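Local structure of transglutaminase elicitor (Phytophthora sojae, 3TW5) at residues A[39-44]-A[280-285]; A[45-50]-A[83-88]; A[59-64]-A[74-79]; A[125-130]-A[161-166]; A[135-140]-A[334-339]. The protein catalyses, as a transglutaminase, acyl transfer from protein glutamine side chains to amines, and probably acts as an elicitor of plant innate immunity. The protein carries 1 engineered substitution. All coordinates share one frame; numbering follows the deposited sequence.

Interaction 1: A[39-44]-A[280-285]; sequences GPYWPT and IYETYT
Pro40 lies over one face of the Tyr284 ring, and this CH-pi contact is the centre of the meeting between two loop segments. Its CB is 3.7 Å from the centroid of the Tyr284 ring and 19° off the ring normal, displaced toward the phenol end, while Pro40 CG leans over CE1. Tyr284 gets there because CG stands anti to the carbonyl carbon (chi1 -66°), beside the backbone N. The same ring turns its edge to the face of the Trp42 six-membered ring, a T-shaped pair with planes at 84° and with Tyr284 CE1 4.1 Å from Trp42 CZ3. Pro40 CG also covers a face of the indole, so a compact, rigid proline fills the corner between two nearly perpendicular rings. Beyond it, Tyr284 OH ends 3.3 Å from Pro43 CD.

On the Glu282 side, the methylene CG meets the edge of the Tyr41 ring, 3.8 Å from CD2; the Tyr41 hydroxyl goes to Thr123 O. Gly39 O takes a CA-H...O contact from Glu282 CA at 3.3 Å. Met155 of helix 154-167 covers Pro40, Trp42 and Tyr284. Proline nitrogen has no hydrogen to offer Thr283 O, and the side chains meet through C-H groups and aromatic surfaces, which implies that contact between these two segments probably rests on shape and dispersion more than on polar bonds.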
# COMPACT_ATOMS: atom_id res chain seq x y z
N GLY A 39 6.39 -7.80 0.38
CA GLY A 39 6.78 -7.97 1.78
C GLY A 39 5.54 -8.00 2.65
O GLY A 39 4.48 -7.55 2.23
N PRO A 40 5.67 -8.52 3.88
CA PRO A 40 4.48 -8.63 4.71
C PRO A 40 4.12 -7.32 5.41
O PRO A 40 4.91 -6.36 5.39
CB PRO A 40 4.87 -9.69 5.74
CG PRO A 40 6.34 -9.62 5.83
CD PRO A 40 6.88 -8.96 4.59
N TYR A 41 2.94 -7.29 6.02
CA TYR A 41 2.49 -6.14 6.78
C TYR A 41 2.85 -6.30 8.26
O TYR A 41 2.33 -5.58 9.12
CB TYR A 41 0.98 -5.91 6.58
CG TYR A 41 0.09 -6.97 7.19
CD1 TYR A 41 -0.66 -6.70 8.34
CD2 TYR A 41 -0.03 -8.23 6.61
CE1 TYR A 41 -1.49 -7.67 8.90
CE2 TYR A 41 -0.86 -9.21 7.16
CZ TYR A 41 -1.59 -8.92 8.31
OH TYR A 41 -2.41 -9.88 8.86
N TRP A 42 3.74 -7.25 8.54
CA TRP A 42 4.29 -7.50 9.89
C TRP A 42 3.25 -7.30 10.99
O TRP A 42 3.35 -6.35 11.77
CB TRP A 42 5.54 -6.64 10.13
CG TRP A 42 6.59 -6.92 9.11
CD1 TRP A 42 6.91 -6.15 8.03
CD2 TRP A 42 7.45 -8.06 9.05
NE1 TRP A 42 7.92 -6.73 7.31
CE2 TRP A 42 8.27 -7.91 7.91
CE3 TRP A 42 7.61 -9.20 9.86
CZ2 TRP A 42 9.24 -8.86 7.56
CZ3 TRP A 42 8.57 -10.14 9.50
CH2 TRP A 42 9.38 -9.96 8.36
N PRO A 43 2.25 -8.20 11.05
CA PRO A 43 1.07 -8.02 11.88
C PRO A 43 1.38 -7.79 13.35
O PRO A 43 2.37 -8.31 13.87
CB PRO A 43 0.30 -9.33 11.70
CG PRO A 43 0.86 -9.95 10.49
CD PRO A 43 2.28 -9.53 10.43
N THR A 44 0.53 -6.99 13.99
CA THR A 44 0.65 -6.68 15.41
C THR A 44 0.44 -7.94 16.26
O THR A 44 1.17 -8.18 17.22
CB THR A 44 -0.37 -5.58 15.81
OG1 THR A 44 -0.18 -4.43 14.98
CG2 THR A 44 -0.21 -5.17 17.27
N ILE A 280 0.85 -5.01 -5.53
CA ILE A 280 1.66 -6.05 -4.92
C ILE A 280 1.02 -6.46 -3.59
O ILE A 280 0.56 -5.61 -2.84
CB ILE A 280 3.10 -5.56 -4.67
CG1 ILE A 280 3.65 -4.80 -5.89
CG2 ILE A 280 4.01 -6.70 -4.26
CD1 ILE A 280 3.70 -5.60 -7.19
N TYR A 281 1.00 -7.76 -3.31
CA TYR A 281 0.48 -8.24 -2.02
C TYR A 281 1.53 -8.90 -1.12
O TYR A 281 2.65 -9.18 -1.56
CB TYR A 281 -0.79 -9.10 -2.19
CG TYR A 281 -0.60 -10.46 -2.83
CD1 TYR A 281 -0.49 -11.61 -2.05
CD2 TYR A 281 -0.58 -10.61 -4.22
CE1 TYR A 281 -0.33 -12.87 -2.63
CE2 TYR A 281 -0.43 -11.86 -4.81
CZ TYR A 281 -0.30 -12.99 -4.01
OH TYR A 281 -0.15 -14.23 -4.59
N GLU A 282 1.16 -9.15 0.13
CA GLU A 282 2.08 -9.58 1.19
C GLU A 282 2.60 -11.01 1.03
O GLU A 282 1.87 -11.90 0.58
CB GLU A 282 1.41 -9.43 2.56
CG GLU A 282 1.13 -7.98 2.99
CD GLU A 282 -0.16 -7.40 2.41
OE1 GLU A 282 -0.87 -8.10 1.65
OE2 GLU A 282 -0.48 -6.24 2.72
N THR A 283 3.86 -11.21 1.40
CA THR A 283 4.50 -12.53 1.43
C THR A 283 5.75 -12.54 2.31
O THR A 283 6.40 -11.51 2.49
CB THR A 283 4.88 -13.03 0.01
OG1 THR A 283 5.44 -14.35 0.09
CG2 THR A 283 5.89 -12.10 -0.66
N TYR A 284 6.08 -13.70 2.86
CA TYR A 284 7.28 -13.86 3.67
C TYR A 284 8.43 -14.53 2.89
O TYR A 284 9.44 -14.93 3.47
CB TYR A 284 6.97 -14.64 4.94
CG TYR A 284 6.06 -13.92 5.91
CD1 TYR A 284 6.57 -13.20 6.98
CD2 TYR A 284 4.67 -13.96 5.75
CE1 TYR A 284 5.73 -12.54 7.88
CE2 TYR A 284 3.82 -13.31 6.64
CZ TYR A 284 4.36 -12.60 7.70
OH TYR A 284 3.52 -11.95 8.58
N THR A 285 8.26 -14.62 1.57
CA THR A 285 9.25 -15.25 0.70
C THR A 285 10.54 -14.43 0.65
O THR A 285 10.54 -13.26 0.26
CB THR A 285 8.70 -15.47 -0.72
OG1 THR A 285 7.43 -16.12 -0.64
CG2 THR A 285 9.65 -16.32 -1.56

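Interaction 2: A[45-50]-A[83-88]; sequences YQDSIN and NGIDSQ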
# COMPACT_ATOMS: atom_id res chain seq x y z
N TYR A 45 -0.55 -8.75 15.88
CA TYR A 45 -0.91 -9.95 16.63
C TYR A 45 0.20 -11.01 16.67
O TYR A 45 0.16 -11.93 17.48
CB TYR A 45 -2.23 -10.54 16.12
CG TYR A 45 -2.07 -11.55 15.01
CD1 TYR A 45 -2.02 -12.92 15.28
CD2 TYR A 45 -1.96 -11.14 13.68
CE1 TYR A 45 -1.87 -13.85 14.26
CE2 TYR A 45 -1.81 -12.06 12.65
CZ TYR A 45 -1.76 -13.42 12.95
OH TYR A 45 -1.61 -14.33 11.94
N GLN A 46 1.19 -10.87 15.78
CA GLN A 46 2.36 -11.76 15.77
C GLN A 46 3.61 -11.07 16.33
O GLN A 46 4.73 -11.55 16.14
CB GLN A 46 2.61 -12.30 14.37
CG GLN A 46 1.70 -13.46 13.98
CD GLN A 46 2.00 -14.00 12.61
OE1 GLN A 46 2.16 -13.24 11.64
NE2 GLN A 46 2.08 -15.32 12.50
N ASP A 47 3.38 -9.96 17.03
CA ASP A 47 4.43 -9.16 17.66
C ASP A 47 5.35 -8.46 16.65
O ASP A 47 6.57 -8.50 16.77
CB ASP A 47 5.25 -10.00 18.66
CG ASP A 47 5.74 -9.18 19.84
OD1 ASP A 47 6.88 -9.42 20.29
OD2 ASP A 47 5.00 -8.31 20.32
N SER A 48 4.73 -7.83 15.65
CA SER A 48 5.45 -7.05 14.63
C SER A 48 6.69 -7.77 14.09
O SER A 48 6.61 -8.92 13.68
CB SER A 48 5.80 -5.65 15.16
OG SER A 48 6.37 -4.84 14.14
N ILE A 49 7.83 -7.08 14.10
CA ILE A 49 9.07 -7.62 13.53
C ILE A 49 9.85 -8.50 14.51
O ILE A 49 10.94 -8.98 14.20
CB ILE A 49 9.98 -6.51 12.94
CG1 ILE A 49 10.50 -5.57 14.04
CG2 ILE A 49 9.24 -5.74 11.85
CD1 ILE A 49 11.78 -4.84 13.67
N ASN A 50 9.28 -8.71 15.70
CA ASN A 50 9.81 -9.68 16.66
C ASN A 50 9.54 -11.12 16.23
O ASN A 50 10.12 -12.06 16.77
CB ASN A 50 9.20 -9.46 18.05
CG ASN A 50 9.86 -8.33 18.83
OD1 ASN A 50 10.88 -7.78 18.42
ND2 ASN A 50 9.28 -8.00 19.97
N ASN A 83 4.64 -1.33 18.55
CA ASN A 83 4.09 -1.95 17.34
C ASN A 83 3.59 -3.38 17.50
O ASN A 83 2.81 -3.86 16.67
CB ASN A 83 5.12 -1.88 16.21
CG ASN A 83 5.41 -0.45 15.79
OD1 ASN A 83 6.38 0.15 16.24
ND2 ASN A 83 4.57 0.09 14.92
N GLY A 84 4.04 -4.07 18.55
CA GLY A 84 3.74 -5.48 18.74
C GLY A 84 2.60 -5.78 19.70
O GLY A 84 1.66 -4.99 19.84
N ILE A 85 2.69 -6.93 20.36
CA ILE A 85 1.65 -7.41 21.27
C ILE A 85 1.45 -6.49 22.48
O ILE A 85 0.32 -6.21 22.87
CB ILE A 85 1.91 -8.90 21.69
CG1 ILE A 85 1.67 -9.83 20.50
CG2 ILE A 85 1.05 -9.31 22.88
CD1 ILE A 85 2.30 -11.20 20.62
N ASP A 86 2.55 -6.01 23.05
CA ASP A 86 2.50 -5.14 24.23
C ASP A 86 1.84 -3.78 23.97
O ASP A 86 1.47 -3.09 24.91
CB ASP A 86 3.89 -4.95 24.83
CG ASP A 86 4.31 -6.12 25.72
OD1 ASP A 86 3.43 -6.81 26.26
OD2 ASP A 86 5.53 -6.33 25.87
N SER A 87 1.69 -3.42 22.70
CA SER A 87 1.02 -2.18 22.32
C SER A 87 -0.50 -2.24 22.51
O SER A 87 -1.19 -1.23 22.37
CB SER A 87 1.36 -1.79 20.87
OG SER A 87 0.70 -2.62 19.94
N GLN A 88 -1.01 -3.43 22.82
CA GLN A 88 -2.45 -3.64 22.99
C GLN A 88 -2.81 -4.16 24.39
O GLN A 88 -3.76 -4.92 24.55
CB GLN A 88 -2.99 -4.60 21.91
CG GLN A 88 -2.58 -4.27 20.47
CD GLN A 88 -3.16 -2.97 19.95
OE1 GLN A 88 -2.47 -2.19 19.29
NE2 GLN A 88 -4.44 -2.72 20.24
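Asp47 and Gly84 bring the two backbones to 3.9 Å between their CA atoms, where a turn with left-handed phi/psi at Asp47 and a positive phi at Ser48, before the short 3-10 segment 49-50, meets the chain leaving helix 72-82. The Asp47 carboxylate does most of the work. Its OD2 accepts from Ile85 N at 2.7 Å, almost straight at 168° and nearly in line with the carboxylate C-O bond. Its OD1 takes Asn50 ND2 at 2.8 Å from well above the carboxylate plane (48°). Ser80 OG adds a second bond to OD2 and Arg112 a salt bridge to OD1, so four groups grip one buried carboxylate and fix its rotation; the arginine probably favours the charged form.

Glycine suits position 84, since the side where a CB would sit is turned toward the Asp47 carboxylate, with Gly84 CA 3.5 Å from Asp47 OD2. Ile85 CD1 rests on Asp47 CB at 3.7 Å, shielding the methylene that carries the polar head. Ser48 points its OG anti to the backbone N (chi1 -174°), which brings it 3.8 Å from Asn83 CB. Further on, Ser87 OG gives a bond of 2.6 Å to Gly84 O and so holds the next turn together.

Around the contact, Val79 at the end of helix 72-82 and Leu163 of helix 154-167 pack on Ser48, while Ile85 faces Tyr119 and Ile121 of strand 118-122; this carboxylate-centred contact thus lies at a junction of two helices and a small sheet.

Interaction 3: A[59-64]-A[74-79]; sequences SAAEKY and TFMDAV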
# COMPACT_ATOMS: atom_id res chain seq x y z
N SER A 59 14.73 -13.43 15.09
CA SER A 59 13.92 -12.40 14.43
C SER A 59 14.76 -11.24 13.89
O SER A 59 15.91 -11.05 14.30
CB SER A 59 12.86 -11.87 15.40
OG SER A 59 13.46 -11.23 16.52
N ALA A 60 14.16 -10.48 12.98
CA ALA A 60 14.81 -9.29 12.42
C ALA A 60 15.16 -8.26 13.49
O ALA A 60 16.18 -7.57 13.38
CB ALA A 60 13.93 -8.67 11.35
N ALA A 61 14.33 -8.17 14.52
CA ALA A 61 14.60 -7.31 15.67
C ALA A 61 15.84 -7.76 16.43
O ALA A 61 16.76 -6.96 16.65
CB ALA A 61 13.40 -7.26 16.59
N GLU A 62 15.87 -9.04 16.81
CA GLU A 62 17.00 -9.63 17.53
C GLU A 62 18.31 -9.50 16.76
O GLU A 62 19.36 -9.23 17.35
CB GLU A 62 16.72 -11.10 17.85
CG GLU A 62 17.87 -11.83 18.56
CD GLU A 62 17.45 -13.14 19.19
OE1 GLU A 62 16.23 -13.40 19.32
OE2 GLU A 62 18.35 -13.92 19.57
N LYS A 63 18.23 -9.69 15.44
CA LYS A 63 19.40 -9.56 14.57
C LYS A 63 19.92 -8.13 14.54
O LYS A 63 21.13 -7.91 14.50
CB LYS A 63 19.08 -10.05 13.16
CG LYS A 63 18.98 -11.56 13.04
CD LYS A 63 18.84 -11.98 11.59
CE LYS A 63 18.78 -13.48 11.45
NZ LYS A 63 18.63 -13.87 10.03
N TYR A 64 19.00 -7.16 14.56
CA TYR A 64 19.37 -5.74 14.58
C TYR A 64 20.05 -5.37 15.90
O TYR A 64 21.06 -4.66 15.90
CB TYR A 64 18.15 -4.84 14.34
CG TYR A 64 18.48 -3.37 14.32
CD1 TYR A 64 18.97 -2.75 13.16
CD2 TYR A 64 18.32 -2.58 15.46
CE1 TYR A 64 19.28 -1.40 13.14
CE2 TYR A 64 18.64 -1.22 15.46
CZ TYR A 64 19.12 -0.64 14.29
OH TYR A 64 19.43 0.70 14.28
N THR A 74 15.46 -5.74 25.74
CA THR A 74 14.87 -4.39 25.82
C THR A 74 14.49 -3.81 24.46
O THR A 74 13.51 -3.07 24.36
CB THR A 74 15.76 -3.38 26.59
OG1 THR A 74 17.07 -3.34 26.01
CG2 THR A 74 15.86 -3.73 28.08
N PHE A 75 15.27 -4.13 23.43
CA PHE A 75 14.95 -3.66 22.07
C PHE A 75 13.70 -4.33 21.52
O PHE A 75 12.86 -3.66 20.91
CB PHE A 75 16.13 -3.86 21.11
CG PHE A 75 15.83 -3.42 19.70
CD1 PHE A 75 15.78 -2.07 19.36
CD2 PHE A 75 15.59 -4.36 18.70
CE1 PHE A 75 15.49 -1.67 18.06
CE2 PHE A 75 15.31 -3.97 17.39
CZ PHE A 75 15.26 -2.62 17.07
N MET A 76 13.57 -5.64 21.73
CA MET A 76 12.38 -6.37 21.31
C MET A 76 11.16 -5.93 22.11
O MET A 76 10.05 -5.90 21.58
CB MET A 76 12.59 -7.88 21.43
CG MET A 76 13.70 -8.46 20.54
SD MET A 76 13.53 -10.24 20.19
CE MET A 76 13.35 -10.93 21.84
N ASP A 77 11.37 -5.60 23.38
CA ASP A 77 10.30 -5.08 24.23
C ASP A 77 9.83 -3.71 23.75
O ASP A 77 8.65 -3.38 23.85
CB ASP A 77 10.74 -5.00 25.69
CG ASP A 77 10.76 -6.36 26.37
OD1 ASP A 77 11.27 -6.44 27.51
OD2 ASP A 77 10.28 -7.36 25.78
N ALA A 78 10.77 -2.91 23.24
CA ALA A 78 10.46 -1.61 22.67
C ALA A 78 9.61 -1.76 21.42
O ALA A 78 8.62 -1.06 21.25
CB ALA A 78 11.73 -0.85 22.35
N VAL A 79 10.02 -2.70 20.56
CA VAL A 79 9.27 -3.05 19.36
C VAL A 79 7.84 -3.46 19.72
O VAL A 79 6.88 -3.00 19.10
CB VAL A 79 9.98 -4.17 18.56
CG1 VAL A 79 9.07 -4.75 17.48
CG2 VAL A 79 11.27 -3.66 17.95
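Tyr64 and Phe75 touch between helix 60-67 and helix 72-82, whose short segments approach to 9.3 Å between axes at 138°. Both aromatic side chains place CG anti to the backbone N, chi1 of Phe75 being 178°, and this sends the rings out into the groove between the helices. There they meet obliquely, planes 31° apart and centroids 5.3 Å apart, with Tyr64 CD2 and Phe75 CZ at 3.5 Å. The phenol suits its place because it can be packed by its ring and still send OH to Ser351 N.

Nearer the start of helix 60-67, Ala61 meets Phe75 with both its methyl and its carbonyl oxygen, Ala61 O lying 3.4 Å from Phe75 CE2. Its CB is 4.1 Å from Met76 CG, a small residue where the two backbones come closest. Met76 uses the flexibility of its thioether: CG stands beside the backbone N and the chain bends at its last torsion, so that SD settles 3.8 Å from Ser59 OG and close to Glu62 CB. Ser59 is the N-cap, its OG accepting from Glu62 N at 3.3 Å.

Asn50 bonds to Met76 O and touches Ala61, joining the preceding loop to both helices. A bound cyclohexylpropylsulfonic acid, probably from the crystallisation liquor, lies near Phe75. Two helices joined by a four-residue turn and packed through a roughly antiparallel interface are typical of a helical hairpin.

Interaction 4: A[125-130]-A[161-166]; sequences FGISHA and VSLVYD. Engineered in segment 125-130: Ser128 (natural residue Cys).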
# COMPACT_ATOMS: atom_id res chain seq x y z
N PHE A 125 -4.46 -5.73 12.02
CA PHE A 125 -3.58 -4.70 12.58
C PHE A 125 -2.14 -4.94 12.12
O PHE A 125 -1.62 -6.04 12.30
CB PHE A 125 -3.62 -4.72 14.11
CG PHE A 125 -4.82 -4.04 14.71
CD1 PHE A 125 -4.81 -3.67 16.05
CD2 PHE A 125 -5.97 -3.76 13.96
CE1 PHE A 125 -5.91 -3.03 16.64
CE2 PHE A 125 -7.07 -3.13 14.53
CZ PHE A 125 -7.04 -2.76 15.87
N GLY A 126 -1.52 -3.93 11.53
CA GLY A 126 -0.16 -4.05 11.03
C GLY A 126 0.43 -2.76 10.50
O GLY A 126 -0.02 -1.66 10.85
N ILE A 127 1.45 -2.90 9.66
CA ILE A 127 2.16 -1.75 9.10
C ILE A 127 2.19 -1.75 7.57
O ILE A 127 3.22 -1.47 6.95
CB ILE A 127 3.60 -1.63 9.68
CG1 ILE A 127 4.38 -2.94 9.51
CG2 ILE A 127 3.55 -1.22 11.15
CD1 ILE A 127 5.88 -2.77 9.59
N SER A 128 1.04 -2.06 6.96
CA SER A 128 0.90 -2.05 5.50
C SER A 128 1.10 -0.64 4.95
O SER A 128 1.59 -0.47 3.84
CB SER A 128 -0.48 -2.58 5.09
OG SER A 128 -1.51 -1.70 5.50
N HIS A 129 0.71 0.35 5.75
CA HIS A 129 0.88 1.77 5.43
C HIS A 129 2.36 2.16 5.39
O HIS A 129 2.72 3.19 4.81
CB HIS A 129 0.16 2.62 6.47
CG HIS A 129 0.66 2.41 7.87
ND1 HIS A 129 0.08 1.52 8.74
CD2 HIS A 129 1.70 2.97 8.54
CE1 HIS A 129 0.73 1.53 9.89
NE2 HIS A 129 1.72 2.41 9.79
N ALA A 130 3.20 1.35 6.02
CA ALA A 130 4.64 1.60 6.10
C ALA A 130 5.41 0.80 5.06
O ALA A 130 6.38 1.30 4.48
CB ALA A 130 5.15 1.30 7.49
N VAL A 161 13.34 -1.96 7.53
CA VAL A 161 12.99 -0.74 6.78
C VAL A 161 11.49 -0.42 6.86
O VAL A 161 11.11 0.75 6.87
CB VAL A 161 13.51 -0.78 5.31
CG1 VAL A 161 12.70 -1.74 4.46
CG2 VAL A 161 13.50 0.61 4.70
N SER A 162 10.65 -1.45 6.93
CA SER A 162 9.21 -1.25 7.06
C SER A 162 8.86 -0.54 8.36
O SER A 162 8.08 0.41 8.36
CB SER A 162 8.45 -2.57 6.93
OG SER A 162 8.52 -3.07 5.61
N LEU A 163 9.44 -1.01 9.47
CA LEU A 163 9.19 -0.42 10.78
C LEU A 163 9.79 0.98 10.90
O LEU A 163 9.25 1.83 11.62
CB LEU A 163 9.72 -1.33 11.89
CG LEU A 163 9.16 -1.09 13.29
CD1 LEU A 163 7.72 -1.56 13.40
CD2 LEU A 163 10.01 -1.76 14.35
N VAL A 164 10.91 1.21 10.21
CA VAL A 164 11.50 2.55 10.13
C VAL A 164 10.46 3.52 9.58
O VAL A 164 10.18 4.55 10.20
CB VAL A 164 12.78 2.58 9.27
CG1 VAL A 164 13.17 4.01 8.91
CG2 VAL A 164 13.93 1.89 9.98
N TYR A 165 9.87 3.16 8.44
CA TYR A 165 8.87 4.00 7.78
C TYR A 165 7.64 4.26 8.66
O TYR A 165 6.99 5.29 8.52
CB TYR A 165 8.44 3.36 6.46
CG TYR A 165 9.29 3.77 5.28
CD1 TYR A 165 8.75 4.52 4.24
CD2 TYR A 165 10.64 3.42 5.20
CE1 TYR A 165 9.52 4.90 3.15
CE2 TYR A 165 11.41 3.79 4.12
CZ TYR A 165 10.85 4.53 3.10
OH TYR A 165 11.61 4.91 2.02
N ASP A 166 7.33 3.32 9.55
CA ASP A 166 6.26 3.52 10.51
C ASP A 166 6.65 4.56 11.56
O ASP A 166 5.85 5.41 11.92
CB ASP A 166 5.88 2.21 11.20
CG ASP A 166 4.87 2.41 12.32
OD1 ASP A 166 3.68 2.60 12.02
OD2 ASP A 166 5.28 2.37 13.49
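His129 and Asp166 are brought together by two first torsions: His129 CG stands between its backbone N and carbonyl carbon (chi1 60°), while Asp166 CG extends anti to its own N (chi1 174°). The result is a His-carboxylate hydrogen bond between the first turn of helix 128-137 and helix 154-167. NE2 of His129 gives to OD1 of Asp166 at 3.0 Å and 167°, leaving in the plane of the imidazole and using the anti lone pair of the oxygen. The ring and carboxylate planes are neither coplanar nor perpendicular. The other oxygen, OD2, accepts from Asn83 ND2, so both ends of the carboxylate are held.

Just before His129 comes Ser128, engineered from the natural cysteine; a cysteine at the start of a helix is consistent with the nucleophile position of the papain-like clan to which this family belongs.

Ile127 and Ala130 fill the rest of the interface. Ile127 reaches in with both branches, CD1 lying 3.7 Å from Ser162 CB and CG2 3.9 Å from Asp166 OD1. Ala130 is small enough to let its helix lie close to the other: its CB is 3.9 Å from Asp166 CB, and its carbonyl oxygen is 3.5 Å from Tyr165 CB. Over one face of the His129 imidazole, toward the rim, the backbone carbon Ile127 C stands 4.0 Å above the ring plane.

Interaction 5: A[135-140]-A[334-339]; sequences AILETE and WLPKAK
Leu137 and Pro336 make the close-packed part of this contact, where the end of helix 128-137 meets the end of strand 333-336. The side chains slide past each other in opposite directions, with Leu137 CD1 3.7 Å from Pro336 CB. That methyl also lies 3.5 Å from Ala338 O, so the branched leucine fills the angle where the chain bends away from the strand. Proline suits the strand end, giving the leucine a compact apolar ring to lie against.

The other side is looser and faces solvent. Lys339 runs extended beyond CG, crossing Glu138 at about a right angle, and its CE passes 3.4 Å from Leu137 O. Its NZ forms a salt bridge with Glu138 OE2 whose hydrogen bond, at 3.4 Å, is weak. The glutamate is the buried partner, its chain bent at chi2 (75°), and it depends more on neighbours: Tyr165 OH bonds to OE1 and Tyr352 OH to OE2. The lysine charge probably helps it to stay ionised.

Strand 333-336 pairs with strands 172-175 and 221-223, so the arrangement is a helix end seated against an antiparallel sheet, consistent with the papain-like fold of the clan.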
# COMPACT_ATOMS: atom_id res chain seq x y z
N ALA A 135 8.23 -0.21 -0.25
CA ALA A 135 8.25 -1.00 -1.48
C ALA A 135 8.54 -0.13 -2.71
O ALA A 135 9.33 -0.50 -3.57
CB ALA A 135 6.95 -1.75 -1.65
N ILE A 136 7.89 1.03 -2.77
CA ILE A 136 8.08 1.97 -3.87
C ILE A 136 9.45 2.64 -3.81
O ILE A 136 10.29 2.42 -4.70
CB ILE A 136 6.95 3.05 -3.90
CG1 ILE A 136 5.58 2.38 -4.06
CG2 ILE A 136 7.21 4.07 -5.01
CD1 ILE A 136 4.42 3.24 -3.61
N LEU A 137 9.69 3.44 -2.77
CA LEU A 137 10.87 4.31 -2.71
C LEU A 137 12.19 3.57 -2.51
O LEU A 137 13.23 4.03 -2.98
CB LEU A 137 10.71 5.37 -1.62
CG LEU A 137 9.59 6.42 -1.75
CD1 LEU A 137 9.51 7.20 -0.46
CD2 LEU A 137 9.79 7.35 -2.94
N GLU A 138 12.14 2.44 -1.81
CA GLU A 138 13.35 1.72 -1.44
C GLU A 138 13.67 0.58 -2.42
O GLU A 138 12.81 -0.25 -2.71
CB GLU A 138 13.23 1.18 -0.01
CG GLU A 138 14.48 1.35 0.83
CD GLU A 138 14.69 2.78 1.29
OE1 GLU A 138 13.75 3.38 1.86
OE2 GLU A 138 15.81 3.30 1.09
N THR A 139 14.90 0.57 -2.93
CA THR A 139 15.40 -0.52 -3.78
C THR A 139 15.33 -1.82 -3.00
O THR A 139 15.72 -1.87 -1.83
CB THR A 139 16.86 -0.26 -4.21
OG1 THR A 139 16.97 1.03 -4.82
CG2 THR A 139 17.33 -1.32 -5.20
N GLU A 140 14.82 -2.88 -3.64
CA GLU A 140 14.63 -4.17 -2.97
C GLU A 140 15.95 -4.80 -2.53
O GLU A 140 16.90 -4.83 -3.31
CB GLU A 140 13.87 -5.15 -3.87
CG GLU A 140 13.48 -6.45 -3.16
CD GLU A 140 12.90 -7.49 -4.09
OE1 GLU A 140 11.96 -8.19 -3.67
OE2 GLU A 140 13.40 -7.62 -5.23
N TRP A 334 -2.55 7.71 -2.32
CA TRP A 334 -1.50 8.59 -1.80
C TRP A 334 -0.10 8.22 -2.27
O TRP A 334 0.19 7.06 -2.53
CB TRP A 334 -1.56 8.69 -0.27
CG TRP A 334 -1.38 7.40 0.47
CD1 TRP A 334 -2.34 6.47 0.74
CD2 TRP A 334 -0.17 6.92 1.08
NE1 TRP A 334 -1.80 5.44 1.47
CE2 TRP A 334 -0.48 5.69 1.69
CE3 TRP A 334 1.14 7.42 1.17
CZ2 TRP A 334 0.48 4.93 2.38
CZ3 TRP A 334 2.09 6.67 1.86
CH2 TRP A 334 1.75 5.44 2.45
N LEU A 335 0.75 9.24 -2.38
CA LEU A 335 2.15 9.06 -2.77
C LEU A 335 3.08 9.54 -1.66
O LEU A 335 2.84 10.60 -1.08
CB LEU A 335 2.47 9.83 -4.05
CG LEU A 335 1.59 9.71 -5.29
CD1 LEU A 335 0.46 10.72 -5.25
CD2 LEU A 335 2.44 9.93 -6.53
N PRO A 336 4.14 8.77 -1.37
CA PRO A 336 5.18 9.29 -0.49
C PRO A 336 6.09 10.27 -1.25
O PRO A 336 6.62 9.91 -2.31
CB PRO A 336 5.95 8.03 -0.08
CG PRO A 336 5.73 7.07 -1.18
CD PRO A 336 4.37 7.36 -1.73
N LYS A 337 6.23 11.48 -0.73
CA LYS A 337 7.01 12.53 -1.39
C LYS A 337 8.48 12.16 -1.53
O LYS A 337 9.08 12.37 -2.59
CB LYS A 337 6.89 13.86 -0.64
CG LYS A 337 5.59 14.61 -0.85
CD LYS A 337 5.72 16.04 -0.33
CE LYS A 337 4.42 16.81 -0.44
NZ LYS A 337 4.58 18.23 -0.03
N ALA A 338 9.06 11.62 -0.45
CA ALA A 338 10.47 11.25 -0.41
C ALA A 338 10.73 10.26 0.71
O ALA A 338 9.87 10.02 1.56
CB ALA A 338 11.34 12.49 -0.23
N LYS A 339 11.93 9.67 0.70
CA LYS A 339 12.40 8.82 1.79
C LYS A 339 12.47 9.62 3.09
O LYS A 339 12.63 10.84 3.06
CB LYS A 339 13.79 8.28 1.47
CG LYS A 339 13.85 7.31 0.32
CD LYS A 339 15.29 6.91 0.04
CE LYS A 339 15.35 5.86 -1.05
NZ LYS A 339 16.75 5.48 -1.36

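In the fold
Interactions 3 and 4 are the buried contacts: interaction 3, between two helices, is mainly apolar, whereas interaction 4, between a loop running into a helix start and a second helix, adds an aspartate-histidine bond. Interaction 1 joins loops by aromatic and proline surfaces; interaction 2 joins loops through a buried carboxylate; interaction 5 has two exposed residues and a weak salt bridge at its outer side. Interactions 4 and 5 share helix 128-137, linked by Tyr165 OH to Glu138. Tyr41 O to Ile127 N and Thr44 N to Phe125 O tie interaction 1 to interaction 4, and Asn83 ties interaction 2 to it. Asn50 connects interaction 2 to interaction 3, about 24 Å, centre to centre, from interaction 5.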